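Local structure of ribose ABC transporter, substrate binding protein (Conexibacter woesei, 4KQ9) at residues A151-F156 with V164-T169. The protein probably binds a sugar, perhaps ribose, outside the cell membrane as the substrate-binding component of an ABC transporter. The protein carries 1 engineered substitution. Residues are numbered along the deposited sequence; the frame is centred on the assembly and turned at random.
Sequences AAREVF and VDDVYT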
ATOM      1  N   ALA A 151      -1.238  14.576  -2.690  1.00 19.71           N
ATOM      2  CA  ALA A 151       0.141  14.855  -2.410  1.00 20.11           C
ATOM      3  C   ALA A 151       0.927  15.138  -3.719  1.00 22.01           C
ATOM      4  O   ALA A 151       1.842  15.987  -3.735  1.00 22.16           O
ATOM      5  CB  ALA A 151       0.767  13.692  -1.642  1.00 18.89           C
ATOM      6  N   ALA A 152       0.594  14.409  -4.807  1.00 19.33           N
ATOM      7  CA  ALA A 152       1.341  14.533  -6.028  1.00 16.99           C
ATOM      8  C   ALA A 152       1.026  15.855  -6.733  1.00 17.55           C
ATOM      9  O   ALA A 152       1.926  16.503  -7.258  1.00 16.59           O
ATOM     10  CB  ALA A 152       1.084  13.343  -6.973  1.00 18.61           C
ATOM     11  N   ARG A 153      -0.228  16.244  -6.731  1.00 17.43           N
ATOM     12  CA  ARG A 153      -0.594  17.512  -7.333  1.00 20.88           C
ATOM     13  C   ARG A 153       0.152  18.696  -6.659  1.00 23.88           C
ATOM     14  O   ARG A 153       0.574  19.669  -7.353  1.00 18.87           O
ATOM     15  CB  ARG A 153      -2.091  17.726  -7.217  1.00 21.79           C
ATOM     16  CG  ARG A 153      -2.909  16.763  -8.027  1.00 20.92           C
ATOM     17  CD  ARG A 153      -4.375  16.980  -7.846  1.00 20.67           C
ATOM     18  NE  ARG A 153      -5.097  15.906  -8.542  1.00 19.92           N
ATOM     19  CZ  ARG A 153      -5.777  14.947  -7.926  1.00 19.94           C
ATOM     20  NH1 ARG A 153      -5.868  14.922  -6.560  1.00 21.02           N
ATOM     21  NH2 ARG A 153      -6.362  14.019  -8.658  1.00 17.93           N
ATOM     22  N   GLU A 154       0.298  18.621  -5.322  1.00 22.11           N
ATOM     23  CA  GLU A 154       1.018  19.671  -4.614  1.00 24.94           C
ATOM     24  C   GLU A 154       2.481  19.766  -5.061  1.00 23.02           C
ATOM     25  O   GLU A 154       3.021  20.880  -5.204  1.00 20.75           O
ATOM     26  CB  GLU A 154       0.974  19.449  -3.093  1.00 28.52           C
ATOM     27  CG  GLU A 154      -0.376  19.765  -2.453  1.00 32.90           C
ATOM     28  CD  GLU A 154      -0.470  19.259  -1.000  1.00 38.23           C
ATOM     29  OE1 GLU A 154       0.584  18.998  -0.377  1.00 37.06           O
ATOM     30  OE2 GLU A 154      -1.602  19.116  -0.472  1.00 40.35           O
ATOM     31  N   VAL A 155       3.140  18.625  -5.265  1.00 19.24           N
ATOM     32  CA  VAL A 155       4.501  18.627  -5.749  1.00 21.34           C
ATOM     33  C   VAL A 155       4.515  19.239  -7.151  1.00 23.74           C
ATOM     34  O   VAL A 155       5.347  20.092  -7.392  1.00 23.16           O
ATOM     35  CB  VAL A 155       5.173  17.263  -5.728  1.00 21.40           C
ATOM     36  CG1 VAL A 155       6.504  17.270  -6.428  1.00 23.95           C
ATOM     37  CG2 VAL A 155       5.372  16.789  -4.291  1.00 22.79           C
ATOM     38  N   PHE A 156       3.593  18.838  -8.053  1.00 22.57           N
ATOM     39  CA  PHE A 156       3.681  19.320  -9.421  1.00 21.48           C
ATOM     40  C   PHE A 156       3.504  20.873  -9.455  1.00 23.86           C
ATOM     41  O   PHE A 156       4.204  21.587 -10.199  1.00 22.78           O
ATOM     42  CB  PHE A 156       2.654  18.587 -10.343  1.00 21.57           C
ATOM     43  CG  PHE A 156       2.957  17.096 -10.544  1.00 17.88           C
ATOM     44  CD1 PHE A 156       4.248  16.667 -10.802  1.00 20.36           C
ATOM     45  CD2 PHE A 156       1.956  16.165 -10.459  1.00 17.59           C
ATOM     46  CE1 PHE A 156       4.540  15.321 -11.003  1.00 18.21           C
ATOM     47  CE2 PHE A 156       2.222  14.810 -10.661  1.00 16.83           C
ATOM     48  CZ  PHE A 156       3.498  14.391 -10.935  1.00 17.48           C
ATOM     49  N   VAL A 164      -1.738  17.827 -17.563  1.00 16.41           N
ATOM     50  CA  VAL A 164      -2.578  18.010 -18.748  1.00 16.69           C
ATOM     51  C   VAL A 164      -3.802  17.153 -18.782  1.00 16.87           C
ATOM     52  O   VAL A 164      -4.708  17.450 -19.525  1.00 16.20           O
ATOM     53  CB  VAL A 164      -1.824  17.802 -20.069  1.00 18.35           C
ATOM     54  CG1 VAL A 164      -0.858  18.960 -20.282  1.00 19.74           C
ATOM     55  CG2 VAL A 164      -1.063  16.494 -20.107  1.00 18.22           C
ATOM     56  N   ASP A 165      -3.811  16.054 -18.010  1.00 15.26           N
ATOM     57  CA  ASP A 165      -4.962  15.182 -17.904  1.00 16.56           C
ATOM     58  C   ASP A 165      -4.824  14.543 -16.513  1.00 17.07           C
ATOM     59  O   ASP A 165      -3.742  14.240 -16.054  1.00 15.43           O
ATOM     60  CB  ASP A 165      -4.947  14.112 -19.017  1.00 19.15           C
ATOM     61  CG  ASP A 165      -6.073  14.275 -20.074  1.00 25.63           C
ATOM     62  OD1 ASP A 165      -7.195  14.852 -19.810  1.00 29.41           O
ATOM     63  OD2 ASP A 165      -5.835  13.819 -21.221  1.00 26.93           O
ATOM     64  N   ASP A 166      -5.938  14.418 -15.834  1.00 19.06           N
ATOM     65  CA  ASP A 166      -5.961  13.995 -14.464  1.00 20.27           C
ATOM     66  C   ASP A 166      -7.260  13.276 -14.376  1.00 19.32           C
ATOM     67  O   ASP A 166      -8.236  13.948 -14.056  1.00 18.72           O
ATOM     68  CB  ASP A 166      -5.959  15.245 -13.538  1.00 20.33           C
ATOM     69  CG  ASP A 166      -5.975  14.898 -12.024  1.00 22.81           C
ATOM     70  OD1 ASP A 166      -6.163  13.707 -11.666  1.00 26.39           O
ATOM     71  OD2 ASP A 166      -5.740  15.806 -11.190  1.00 22.32           O
ATOM     72  N   VAL A 167      -7.252  11.952 -14.627  1.00 16.91           N
ATOM     73  CA  VAL A 167      -8.402  11.108 -14.770  1.00 18.14           C
ATOM     74  C   VAL A 167      -8.496   9.969 -13.731  1.00 21.22           C
ATOM     75  O   VAL A 167      -7.495   9.578 -13.125  1.00 18.68           O
ATOM     76  CB  VAL A 167      -8.490  10.451 -16.141  1.00 19.76           C
ATOM     77  CG1 VAL A 167      -8.489  11.502 -17.272  1.00 19.46           C
ATOM     78  CG2 VAL A 167      -7.398   9.423 -16.334  1.00 18.63           C
ATOM     79  N   TYR A 168      -9.732   9.542 -13.461  1.00 22.87           N
ATOM     80  CA  TYR A 168     -10.025   8.498 -12.441  1.00 21.43           C
ATOM     81  C   TYR A 168     -10.496   7.371 -13.277  1.00 20.72           C
ATOM     82  O   TYR A 168     -10.939   7.609 -14.369  1.00 21.67           O
ATOM     83  CB  TYR A 168     -11.044   8.968 -11.430  1.00 20.23           C
ATOM     84  CG  TYR A 168     -10.482   9.895 -10.450  1.00 21.51           C
ATOM     85  CD1 TYR A 168     -10.408  11.274 -10.706  1.00 21.52           C
ATOM     86  CD2 TYR A 168     -10.014   9.430  -9.254  1.00 20.75           C
ATOM     87  CE1 TYR A 168      -9.855  12.133  -9.774  1.00 23.23           C
ATOM     88  CE2 TYR A 168      -9.509  10.276  -8.315  1.00 21.23           C
ATOM     89  CZ  TYR A 168      -9.446  11.629  -8.570  1.00 21.52           C
ATOM     90  OH  TYR A 168      -8.899  12.445  -7.647  1.00 20.72           O
ATOM     91  N   THR A 169     -10.282   6.130 -12.856  1.00 21.68           N
ATOM     92  CA  THR A 169     -10.595   4.946 -13.640  1.00 19.40           C
ATOM     93  C   THR A 169     -11.497   4.039 -12.750  1.00 21.17           C
ATOM     94  O   THR A 169     -11.685   4.345 -11.570  1.00 21.05           O
ATOM     95  CB  THR A 169      -9.325   4.103 -14.035  1.00 23.69           C
ATOM     96  OG1 THR A 169      -8.488   3.897 -12.888  1.00 21.64           O
ATOM     97  CG2 THR A 169      -8.459   4.772 -15.107  1.00 22.92           C
TER
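R153 on a turn of helix 143-159 and D166 on strand 162-167 bring the two backbones to their closest approach, with their CA atoms 9.6 Å apart, a gap bridged by side chains alone. Both side chains leave the backbone toward the other segment. The R153 chain runs extended from CG to NE and meets the D166 side chain at about a right angle. Its guanidinium takes the carboxylate side-on, NE of R153 donating to OD2 of D166 at 2.7 Å. NH2 of R153 reaches OD1 of D166 at 3.0 Å along a nearly straight path (169°). Both oxygens offer their syn lone pairs, and the two planar groups lie only 24° from coplanarity, the geometry of a bidentate salt bridge, and this two-nitrogen grip fixes the rotation of the guanidinium. The D166 carboxyl group extends trans to the backbone nitrogen, which carries both oxygens out to the arginine. This links the last two elements of the beta-alpha-beta unit formed by strand 132-136, helix 143-159 and strand 162-167, the last being the outermost strand, within this chain, of a parallel sheet in one lobe of a periplasmic binding protein fold. NH2 of R153 also donates to OH of Y168 at 3.2 Å, the hydroxyl lying 22° out of the guanidinium plane. Y168, two residues on from D166, has its ring plane inclined to the guanidinium, and the same OH is hydrogen-bonded to E146, one of the earlier residues of the helix. A leucine in place of R153 would probably leave the D166 carboxylate without its charged mate and take from the Y168 hydroxyl the NH2 donor, with E146 as its partner still in place. On the remaining terminal nitrogen, NH1, R153 forms a second salt bridge with E150 of the same helix.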